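Local coordinates for uncharacterized lipoprotein GfcB (Escherichia coli K12, PDB 2IN5), which is of unknown function but, as a lipoprotein related to group 4 capsule proteins, probably serves capsular polysaccharide export or assembly at the cell membrane, at residues A[87-92]-A[109-114]; A[73-78]-A[95-100]; A[30-35]-A[46-51]; A[35-40]-A[192-197]. One frame throughout, in Å; residues are numbered along the deposited sequence.

Contact 1. Residues A[87-92]-A[109-114]; sequences LEVTNS and WTRDIL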
# COMPACT_ATOMS: atom_id res chain seq x y z
N LEU A 87 -4.05 15.94 -3.02
CA LEU A 87 -2.88 15.36 -3.64
C LEU A 87 -1.64 15.32 -2.77
O LEU A 87 -0.80 14.42 -2.91
CB LEU A 87 -2.56 16.08 -4.96
CG LEU A 87 -3.63 16.01 -6.05
CD1 LEU A 87 -3.13 16.72 -7.30
CD2 LEU A 87 -3.96 14.55 -6.35
N GLU A 88 -1.50 16.29 -1.89
CA GLU A 88 -0.33 16.29 -1.05
C GLU A 88 -0.50 17.20 0.13
O GLU A 88 -1.28 18.14 0.10
CB GLU A 88 0.92 16.74 -1.82
CG GLU A 88 2.20 16.55 -1.01
CD GLU A 88 3.47 17.24 -1.57
OE1 GLU A 88 4.57 16.83 -1.13
OE2 GLU A 88 3.39 18.18 -2.39
N VAL A 89 0.22 16.86 1.19
CA VAL A 89 0.25 17.67 2.40
C VAL A 89 1.72 17.62 2.77
O VAL A 89 2.32 16.55 2.82
CB VAL A 89 -0.59 17.06 3.54
CG1 VAL A 89 -0.51 17.99 4.76
CG2 VAL A 89 -2.04 16.89 3.11
N THR A 90 2.32 18.78 2.99
CA THR A 90 3.73 18.82 3.35
C THR A 90 3.89 18.92 4.86
O THR A 90 2.92 19.11 5.60
CB THR A 90 4.46 20.03 2.73
OG1 THR A 90 3.96 21.24 3.32
CG2 THR A 90 4.26 20.08 1.22
N ASN A 91 5.14 18.78 5.31
CA ASN A 91 5.49 18.90 6.72
C ASN A 91 4.47 18.18 7.60
O ASN A 91 4.06 18.68 8.66
CB ASN A 91 5.57 20.40 7.06
CG ASN A 91 6.19 20.67 8.43
OD1 ASN A 91 7.21 20.08 8.81
ND2 ASN A 91 5.59 21.61 9.16
N SER A 92 4.06 16.99 7.16
CA SER A 92 3.07 16.20 7.89
C SER A 92 3.67 15.53 9.12
O SER A 92 2.95 15.05 10.00
CB SER A 92 2.45 15.15 6.96
OG SER A 92 3.42 14.24 6.51
N TRP A 109 0.93 24.45 13.73
CA TRP A 109 1.45 23.64 12.64
C TRP A 109 1.29 24.39 11.34
O TRP A 109 0.25 24.99 11.07
CB TRP A 109 0.72 22.30 12.56
CG TRP A 109 1.16 21.43 11.42
CD1 TRP A 109 2.43 21.28 10.94
CD2 TRP A 109 0.34 20.54 10.66
NE1 TRP A 109 2.45 20.35 9.93
CE2 TRP A 109 1.18 19.87 9.75
CE3 TRP A 109 -1.02 20.23 10.68
CZ2 TRP A 109 0.70 18.91 8.85
CZ3 TRP A 109 -1.50 19.27 9.78
CH2 TRP A 109 -0.64 18.63 8.88
N THR A 110 2.33 24.35 10.53
CA THR A 110 2.32 25.03 9.25
C THR A 110 2.67 24.04 8.15
O THR A 110 3.63 23.27 8.26
CB THR A 110 3.32 26.23 9.25
OG1 THR A 110 2.76 27.30 10.01
CG2 THR A 110 3.59 26.71 7.83
N ARG A 111 1.88 24.05 7.09
CA ARG A 111 2.12 23.15 5.97
C ARG A 111 1.41 23.65 4.73
O ARG A 111 0.61 24.60 4.80
CB ARG A 111 1.62 21.74 6.31
CG ARG A 111 0.11 21.57 6.39
CD ARG A 111 -0.49 22.42 7.49
NE ARG A 111 -1.85 21.99 7.81
CZ ARG A 111 -2.56 22.47 8.82
NH1 ARG A 111 -2.07 23.40 9.62
NH2 ARG A 111 -3.79 22.01 9.03
N ASP A 112 1.71 23.05 3.60
CA ASP A 112 1.05 23.43 2.36
C ASP A 112 0.26 22.21 1.89
O ASP A 112 0.62 21.08 2.21
CB ASP A 112 2.08 23.84 1.29
CG ASP A 112 2.91 25.06 1.69
OD1 ASP A 112 2.34 26.13 2.00
OD2 ASP A 112 4.16 24.94 1.68
N ILE A 113 -0.83 22.44 1.17
CA ILE A 113 -1.62 21.32 0.64
C ILE A 113 -1.81 21.53 -0.85
O ILE A 113 -1.76 22.66 -1.34
CB ILE A 113 -3.03 21.19 1.33
CG1 ILE A 113 -3.84 22.47 1.16
CG2 ILE A 113 -2.89 20.89 2.82
CD1 ILE A 113 -5.24 22.34 1.67
N LEU A 114 -2.02 20.43 -1.55
CA LEU A 114 -2.24 20.45 -2.99
C LEU A 114 -3.45 19.59 -3.27
O LEU A 114 -3.45 18.41 -2.94
CB LEU A 114 -1.03 19.85 -3.72
CG LEU A 114 -1.10 19.75 -5.25
CD1 LEU A 114 -1.26 21.12 -5.87
CD2 LEU A 114 0.15 19.07 -5.75

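Contact 2. Residues A[73-78]-A[95-100]; sequences NGRLLK and DPLRNA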
# COMPACT_ATOMS: atom_id res chain seq x y z
N ASN A 73 -3.69 9.07 11.98
CA ASN A 73 -4.41 9.44 13.19
C ASN A 73 -5.48 10.50 12.96
O ASN A 73 -5.46 11.59 13.56
CB ASN A 73 -3.45 9.91 14.29
CG ASN A 73 -3.99 9.62 15.67
OD1 ASN A 73 -4.67 8.61 15.86
ND2 ASN A 73 -3.70 10.49 16.64
N GLY A 74 -6.42 10.16 12.07
CA GLY A 74 -7.54 11.04 11.77
C GLY A 74 -7.28 12.17 10.80
O GLY A 74 -8.23 12.78 10.29
N ARG A 75 -6.00 12.46 10.54
CA ARG A 75 -5.63 13.53 9.62
C ARG A 75 -5.65 13.03 8.19
O ARG A 75 -5.06 12.00 7.87
CB ARG A 75 -4.22 14.05 9.93
CG ARG A 75 -3.78 15.20 9.02
CD ARG A 75 -4.56 16.47 9.32
NE ARG A 75 -4.09 17.11 10.54
CZ ARG A 75 -4.55 18.26 11.02
NH1 ARG A 75 -5.52 18.92 10.40
NH2 ARG A 75 -4.02 18.76 12.14
N LEU A 76 -6.33 13.77 7.32
CA LEU A 76 -6.40 13.40 5.92
C LEU A 76 -5.14 13.90 5.22
O LEU A 76 -4.84 15.10 5.23
CB LEU A 76 -7.63 14.01 5.27
CG LEU A 76 -7.86 13.52 3.84
CD1 LEU A 76 -8.07 12.00 3.84
CD2 LEU A 76 -9.05 14.23 3.25
N LEU A 77 -4.41 12.97 4.62
CA LEU A 77 -3.17 13.27 3.91
C LEU A 77 -3.24 13.11 2.40
O LEU A 77 -2.49 13.75 1.67
CB LEU A 77 -2.05 12.39 4.44
CG LEU A 77 -1.74 12.56 5.93
CD1 LEU A 77 -0.81 11.46 6.35
CD2 LEU A 77 -1.13 13.94 6.21
N LYS A 78 -4.14 12.25 1.92
CA LYS A 78 -4.25 12.03 0.49
C LYS A 78 -5.47 11.19 0.14
O LYS A 78 -5.86 10.32 0.91
CB LYS A 78 -2.97 11.35 -0.02
CG LYS A 78 -2.87 11.17 -1.52
CD LYS A 78 -1.71 10.26 -1.88
CE LYS A 78 -1.72 9.87 -3.35
NZ LYS A 78 -1.01 8.57 -3.57
N ASP A 95 2.75 17.36 12.40
CA ASP A 95 1.35 17.48 12.79
C ASP A 95 1.19 17.00 14.23
O ASP A 95 1.61 15.90 14.58
CB ASP A 95 0.47 16.67 11.84
CG ASP A 95 -0.98 16.61 12.29
OD1 ASP A 95 -1.47 17.56 12.94
OD2 ASP A 95 -1.63 15.60 11.96
N PRO A 96 0.60 17.84 15.09
CA PRO A 96 0.40 17.49 16.51
C PRO A 96 -0.35 16.18 16.75
O PRO A 96 -0.16 15.52 17.77
CB PRO A 96 -0.32 18.71 17.08
CG PRO A 96 -0.91 19.38 15.89
CD PRO A 96 0.10 19.19 14.80
N LEU A 97 -1.20 15.80 15.79
CA LEU A 97 -1.94 14.56 15.90
C LEU A 97 -1.01 13.36 15.86
O LEU A 97 -1.44 12.23 16.10
CB LEU A 97 -2.96 14.45 14.77
CG LEU A 97 -4.10 15.46 14.86
CD1 LEU A 97 -4.94 15.41 13.60
CD2 LEU A 97 -4.94 15.16 16.09
N ARG A 98 0.26 13.58 15.56
CA ARG A 98 1.19 12.45 15.54
C ARG A 98 1.42 11.96 16.96
O ARG A 98 1.84 10.83 17.17
CB ARG A 98 2.53 12.83 14.89
CG ARG A 98 2.45 12.99 13.38
CD ARG A 98 3.82 13.20 12.76
NE ARG A 98 4.21 12.06 11.94
CZ ARG A 98 4.69 10.92 12.41
NH1 ARG A 98 4.87 10.77 13.72
NH2 ARG A 98 4.98 9.92 11.59
N ASN A 99 1.13 12.83 17.92
CA ASN A 99 1.24 12.49 19.34
C ASN A 99 0.05 13.18 20.00
O ASN A 99 0.21 14.11 20.78
CB ASN A 99 2.56 13.01 19.92
CG ASN A 99 2.91 12.34 21.24
OD1 ASN A 99 2.04 12.10 22.09
ND2 ASN A 99 4.20 12.04 21.44
N ALA A 100 -1.15 12.70 19.67
CA ALA A 100 -2.40 13.28 20.16
C ALA A 100 -2.51 13.45 21.67
O ALA A 100 -3.17 14.37 22.13
CB ALA A 100 -3.58 12.45 19.64

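Contact 3. Residues A[30-35]-A[46-51]; sequences QALPYS and RIFVVL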
# COMPACT_ATOMS: atom_id res chain seq x y z
N GLN A 30 -18.39 -4.68 15.57
CA GLN A 30 -17.46 -5.09 16.61
C GLN A 30 -16.90 -6.48 16.34
O GLN A 30 -15.92 -6.89 16.96
CB GLN A 30 -18.15 -5.06 17.97
CG GLN A 30 -18.73 -3.71 18.35
CD GLN A 30 -19.46 -3.75 19.68
OE1 GLN A 30 -20.38 -4.55 19.86
NE2 GLN A 30 -19.05 -2.89 20.61
N ALA A 31 -17.53 -7.19 15.40
CA ALA A 31 -17.08 -8.53 15.05
C ALA A 31 -16.02 -8.51 13.94
O ALA A 31 -15.31 -9.50 13.74
CB ALA A 31 -18.28 -9.39 14.64
N LEU A 32 -15.93 -7.40 13.21
CA LEU A 32 -14.92 -7.32 12.15
C LEU A 32 -13.55 -7.27 12.82
O LEU A 32 -13.30 -6.45 13.70
CB LEU A 32 -15.15 -6.09 11.27
CG LEU A 32 -16.38 -6.22 10.35
CD1 LEU A 32 -16.50 -4.97 9.51
CD2 LEU A 32 -16.26 -7.44 9.46
N PRO A 33 -12.64 -8.17 12.40
CA PRO A 33 -11.29 -8.26 12.95
C PRO A 33 -10.38 -7.07 12.65
O PRO A 33 -9.43 -6.80 13.40
CB PRO A 33 -10.78 -9.57 12.35
CG PRO A 33 -11.44 -9.60 11.01
CD PRO A 33 -12.84 -9.11 11.29
N TYR A 34 -10.68 -6.33 11.58
CA TYR A 34 -9.89 -5.17 11.18
C TYR A 34 -10.60 -3.84 11.36
O TYR A 34 -11.82 -3.78 11.51
CB TYR A 34 -9.45 -5.32 9.72
CG TYR A 34 -10.53 -5.90 8.84
CD1 TYR A 34 -11.63 -5.14 8.44
CD2 TYR A 34 -10.47 -7.24 8.44
CE1 TYR A 34 -12.64 -5.70 7.67
CE2 TYR A 34 -11.48 -7.80 7.67
CZ TYR A 34 -12.56 -7.03 7.29
OH TYR A 34 -13.55 -7.61 6.53
N SER A 35 -9.82 -2.77 11.33
CA SER A 35 -10.30 -1.41 11.49
C SER A 35 -11.20 -0.96 10.34
O SER A 35 -11.00 -1.33 9.19
CB SER A 35 -9.11 -0.46 11.64
OG SER A 35 -8.34 -0.80 12.78
N ARG A 46 -23.25 8.82 4.39
CA ARG A 46 -22.24 8.03 5.05
C ARG A 46 -21.93 6.74 4.29
O ARG A 46 -22.84 6.02 3.89
CB ARG A 46 -22.70 7.69 6.46
CG ARG A 46 -21.92 6.57 7.09
CD ARG A 46 -22.80 5.75 8.01
NE ARG A 46 -23.11 6.44 9.25
CZ ARG A 46 -23.71 5.88 10.29
NH1 ARG A 46 -24.07 4.60 10.24
NH2 ARG A 46 -23.94 6.58 11.40
N ILE A 47 -20.65 6.46 4.09
CA ILE A 47 -20.25 5.23 3.41
C ILE A 47 -19.28 4.47 4.30
O ILE A 47 -18.55 5.06 5.10
CB ILE A 47 -19.56 5.49 2.06
CG1 ILE A 47 -18.17 6.07 2.28
CG2 ILE A 47 -20.39 6.46 1.22
CD1 ILE A 47 -17.33 6.08 1.04
N PHE A 48 -19.29 3.15 4.16
CA PHE A 48 -18.43 2.27 4.94
C PHE A 48 -17.10 2.05 4.22
O PHE A 48 -17.07 1.68 3.05
CB PHE A 48 -19.13 0.93 5.14
CG PHE A 48 -18.53 0.10 6.23
CD1 PHE A 48 -18.59 0.54 7.55
CD2 PHE A 48 -17.90 -1.10 5.95
CE1 PHE A 48 -18.03 -0.22 8.58
CE2 PHE A 48 -17.34 -1.87 6.97
CZ PHE A 48 -17.41 -1.42 8.29
N VAL A 49 -16.00 2.27 4.94
CA VAL A 49 -14.66 2.11 4.40
C VAL A 49 -13.86 1.16 5.31
O VAL A 49 -14.06 1.14 6.51
CB VAL A 49 -13.96 3.50 4.32
CG1 VAL A 49 -12.55 3.35 3.82
CG2 VAL A 49 -14.75 4.42 3.40
N VAL A 50 -12.96 0.38 4.73
CA VAL A 50 -12.18 -0.56 5.51
C VAL A 50 -10.68 -0.25 5.42
O VAL A 50 -10.23 0.34 4.44
CB VAL A 50 -12.46 -2.02 5.01
CG1 VAL A 50 -12.03 -2.16 3.57
CG2 VAL A 50 -11.73 -3.02 5.87
N LEU A 51 -9.90 -0.61 6.45
CA LEU A 51 -8.46 -0.34 6.42
C LEU A 51 -7.80 -1.50 5.73
O LEU A 51 -7.71 -2.60 6.28
CB LEU A 51 -7.89 -0.19 7.84
CG LEU A 51 -6.36 -0.07 8.00
CD1 LEU A 51 -5.80 1.11 7.19
CD2 LEU A 51 -6.03 0.11 9.48

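Contact 4. Residues A[35-40]-A[192-197]; sequences STMYLR and MTFLKP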
# COMPACT_ATOMS: atom_id res chain seq x y z
N SER A 35 -9.82 -2.77 11.33
CA SER A 35 -10.30 -1.41 11.49
C SER A 35 -11.20 -0.96 10.34
O SER A 35 -11.00 -1.33 9.19
CB SER A 35 -9.11 -0.46 11.64
OG SER A 35 -8.34 -0.80 12.78
N THR A 36 -12.22 -0.18 10.68
CA THR A 36 -13.15 0.31 9.68
C THR A 36 -13.50 1.74 10.01
O THR A 36 -13.15 2.23 11.08
CB THR A 36 -14.42 -0.57 9.62
OG1 THR A 36 -15.05 -0.62 10.91
CG2 THR A 36 -14.06 -2.00 9.21
N MSE A 37 -14.20 2.40 9.10
CA MSE A 37 -14.55 3.80 9.29
C MSE A 37 -15.82 4.23 8.52
O MSE A 37 -16.19 3.63 7.51
CB MSE A 37 -13.34 4.61 8.81
CG MSE A 37 -13.54 6.11 8.72
SE MSE A 37 -12.80 6.81 7.06
CE MSE A 37 -10.94 6.42 7.39
N TYR A 38 -16.48 5.27 9.02
CA TYR A 38 -17.66 5.83 8.36
C TYR A 38 -17.18 7.12 7.73
O TYR A 38 -16.69 8.01 8.43
CB TYR A 38 -18.79 6.12 9.36
CG TYR A 38 -19.66 4.93 9.66
CD1 TYR A 38 -20.13 4.69 10.95
CD2 TYR A 38 -19.97 4.00 8.67
CE1 TYR A 38 -20.88 3.55 11.25
CE2 TYR A 38 -20.72 2.86 8.95
CZ TYR A 38 -21.17 2.64 10.25
OH TYR A 38 -21.88 1.51 10.53
N LEU A 39 -17.28 7.22 6.41
CA LEU A 39 -16.84 8.41 5.70
C LEU A 39 -18.02 9.25 5.25
O LEU A 39 -19.03 8.73 4.80
CB LEU A 39 -16.02 8.02 4.47
CG LEU A 39 -15.71 9.16 3.50
CD1 LEU A 39 -14.90 10.23 4.22
CD2 LEU A 39 -14.94 8.65 2.28
N ARG A 40 -17.89 10.56 5.37
CA ARG A 40 -18.93 11.47 4.94
C ARG A 40 -18.27 12.62 4.17
O ARG A 40 -17.45 13.35 4.72
CB ARG A 40 -19.70 12.00 6.15
CG ARG A 40 -20.77 13.04 5.81
CD ARG A 40 -22.16 12.52 6.08
NE ARG A 40 -22.32 12.11 7.47
CZ ARG A 40 -23.42 11.54 7.96
NH1 ARG A 40 -24.46 11.32 7.17
NH2 ARG A 40 -23.48 11.18 9.24
N MSE A 192 -15.09 11.74 9.47
CA MSE A 192 -14.66 10.36 9.63
C MSE A 192 -14.88 9.85 11.04
O MSE A 192 -14.55 10.54 12.01
CB MSE A 192 -13.18 10.22 9.26
CG MSE A 192 -12.86 10.67 7.86
SE MSE A 192 -11.05 10.26 7.35
CE MSE A 192 -10.24 11.84 8.10
N THR A 193 -15.44 8.65 11.15
CA THR A 193 -15.69 8.03 12.44
C THR A 193 -15.02 6.66 12.41
O THR A 193 -15.35 5.81 11.59
CB THR A 193 -17.21 7.88 12.72
OG1 THR A 193 -17.82 9.17 12.76
CG2 THR A 193 -17.45 7.20 14.07
N PHE A 194 -14.06 6.46 13.31
CA PHE A 194 -13.33 5.21 13.37
C PHE A 194 -13.98 4.27 14.34
O PHE A 194 -13.96 4.49 15.55
CB PHE A 194 -11.88 5.50 13.74
CG PHE A 194 -11.26 6.54 12.87
CD1 PHE A 194 -11.55 7.88 13.05
CD2 PHE A 194 -10.46 6.17 11.80
CE1 PHE A 194 -11.06 8.84 12.18
CE2 PHE A 194 -9.96 7.13 10.92
CZ PHE A 194 -10.26 8.46 11.11
N LEU A 195 -14.57 3.20 13.80
CA LEU A 195 -15.32 2.22 14.56
C LEU A 195 -14.57 1.27 15.46
O LEU A 195 -14.99 1.02 16.59
CB LEU A 195 -16.20 1.40 13.62
CG LEU A 195 -17.33 2.09 12.84
CD1 LEU A 195 -18.20 2.93 13.76
CD2 LEU A 195 -16.73 2.95 11.77
N LYS A 196 -13.47 0.71 14.98
CA LYS A 196 -12.74 -0.23 15.80
C LYS A 196 -11.83 0.49 16.78
O LYS A 196 -10.92 1.21 16.40
CB LYS A 196 -11.94 -1.18 14.93
CG LYS A 196 -11.14 -2.18 15.70
CD LYS A 196 -10.59 -3.22 14.77
CE LYS A 196 -9.64 -4.07 15.52
NZ LYS A 196 -10.30 -4.45 16.79
N PRO A 197 -12.10 0.30 18.09
CA PRO A 197 -11.34 0.92 19.18
C PRO A 197 -10.02 0.21 19.44
O PRO A 197 -9.96 -1.01 19.39
CB PRO A 197 -12.30 0.80 20.35
CG PRO A 197 -12.94 -0.53 20.10
CD PRO A 197 -13.24 -0.47 18.62
O HOH W 1 -8.55 0.52 15.10
O HOH W 2 -11.19 1.94 12.96
O HOH W 3 -18.93 10.05 9.78

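Contact 1. Residues A[87-92]-A[109-114]
A classic beta bulge marks this antiparallel pairing of strands 86-89 and 108-117: Leu87 and Glu88 both face Leu114, whose carbonyl O takes the N of Glu88 at 3.1 Å and also that of Leu87. Glu88 O receives Leu114 N in return, and Val89 pairs with Ile113 without hydrogen bonds, their CG2 methyls side by side at 4.1 Å. Beyond the strand, Thr90 N gives its hydrogen to Asp112 O, and OG1, set between its own N and carbonyl carbon (chi1 67°), accepts Asp112 N at 2.9 Å. At the turn, Asn91 and Trp109 slide past each other. The indole NE1 gives its hydrogen to Asn91 O at 2.6 Å, nearly in the ring plane, while Asn91 ND2 runs back to Thr110 O at 2.7 Å, almost straight onto the carbonyl. Arg111 lays CD over the centre of one indole face, 3.6 Å up, and bonds through NH1 to Ser128. A leucine in place of Trp109 would probably leave Asn91 O without its donor and Arg111 without its flat platform. Where the strand runs out, side-chain atoms (Thr90 OG1, Asn91 ND2, Trp109 NE1) thus each supply one partner to a backbone group.

Contact 2. Residues A[73-78]-A[95-100]
Arg75 and Asp95 make the tight end of this contact, a buried salt bridge between strand 75-80 and the loop leading to strand 108-117. The arginine grips side-on with two nitrogens: NE reaches Asp95 OD2 at 3.2 Å and NH2 reaches Asp95 OD1 at 2.9 Å. Both oxygens lie near the guanidinium plane, yet the carboxylate is met from above its own plane, the two groups being turned 60° apart. Bends at chi2 and chi3 (70° and 76°) curl the arginine so that this edge faces the aspartate. Leu97 crosses the arginine at about a right angle, with CD1 3.6 Å from Arg75 NE. The remaining guanidinium nitrogen, NH1, has a salt bridge to Glu152, so the buried positive charge is probably balanced by two carboxylates.

A second grip lies at Asn73, where ND2 bonds to Leu97 O at 2.9 Å, in the carbonyl plane, and touches Ala100 CB at 3.6 Å. Further bonds, from ND2 to Gly174 O and from Val176 N to OD1, fix the amide's rotation. The far side of the short 3-10 turn is looser: Arg98 and Asn99 point away from the strand and are exposed.

Around the buried part, Trp109 of strand 108-117 packs on Arg75 and Asp95, Phe130 of strand 120-140 and Phe167 of strand 161-170 pack on Arg75 and Leu97, and strand 68-72 runs beside Leu77 and Lys78.

Contact 3. Residues A[30-35]-A[46-51]
Tyr34 CG sits between its backbone N and carbonyl carbon (chi1 40°), and Val50, with CG1 between its N and carbonyl carbon (chi1 62°), is left with CG2 anti to the N, which together bring the valine methyl against the tyrosine ring. CG2 lies 3.3 Å from Tyr34 CD1 and 3.4 Å from Tyr34 CE1, a snug fit onto one C-C bond of the ring from an oblique direction. On its own side of the contact, Pro33 CD lies over a face of the same ring, toward the rim. Leu32 and Phe48 approach from opposite directions: Leu32 CD1 meets the edge of the phenyl ring near its plane, 3.9 Å from Phe48 CZ.

The contact sits where the chain leaves helix 26-31 and enters strand 36-41, the first strand of the beta fold, which then hairpins into strand 47-55. Just before strand 36-41 begins, Leu51 N gives its hydrogen to Ser35 O at 3.0 Å, the donor tilted 33° from the carbonyl plane. Beside that bond Ser35 CB rests 3.8 Å from Leu51 CD2, and Trp61 of strand 58-62 packs on both residues.

The second subunit comes in at this end: Ser35 OG is hydrogen-bonded to the backbone N of Gln6 of that neighbouring chain, whose Ser7 packs on Tyr34 and Leu51, and both Ser35 and Leu51 also make backbone hydrogen bonds to it.

Contact 4. Residues A[35-40]-A[192-197]
The first and last strands of the chain, 36-41 and 189-194, lie side by side here as an antiparallel pair. Tyr38 and Thr193 form the hydrogen-bonded pair, with Tyr38 N to Thr193 O at 2.9 Å and Thr193 N returning to Tyr38 O at 3.1 Å. Past the strand end, Leu195 N still reaches Thr36 O, arriving from above the carbonyl plane.

Met37 and Met192, both selenomethionines, share a face with Leu39 and Phe194. Met37 lies alongside Phe194, its CG, anti to the backbone N (chi1 172°), over the ring's rim, and a bend at chi3 (-65°) brings CE 3.7 Å from Phe194 CE2 and 3.8 Å from Met192 SE; the selenium stands oblique to the phenyl ring in a Met-aromatic contact.

Across the other face, Leu195 meets Tyr38 at about a right angle. CD2 makes a CH-pi contact over the tyrosine ring, 4.2 Å from its centroid, while CD1 lies 3.7 Å from Tyr38 CE1. An alanine in place of Leu195 is likely to open a gap over that ring and let it turn more freely. Tyr38 also has a cation-pi contact with Arg46.

Near the second subunit, one water bridges Ser35 OG and Lys196 O, and another donates to Thr36 O and accepts from Lys196 N. Alternating hydrogen-bonded and non-hydrogen-bonded pairs are the mark of an antiparallel ladder, which here joins the chain's first and last strands.

In the fold
Contacts 3 and 4 share Ser35 and lie about 7 Å apart between centres; strand 36-41 runs between strands 47-55 and 189-194, Met37 N meeting Val49 O at 2.9 Å, and both contacts touch the second subunit. Contacts 1 and 2 form the other group, about 11 Å apart between centres: the Trp109 ring packs on the Arg75 guanidinium (CZ3 to CZ 3.4 Å), and Glu152 has a salt bridge to Arg75 and a long, weak ion pair with Arg111. Contact 2 also links the groups, since Gly74 packs against Met192 and Phe194 of contact 4. Contacts 1 and 3, on opposite sides of the chain's centre, are about 27 Å apart between centres.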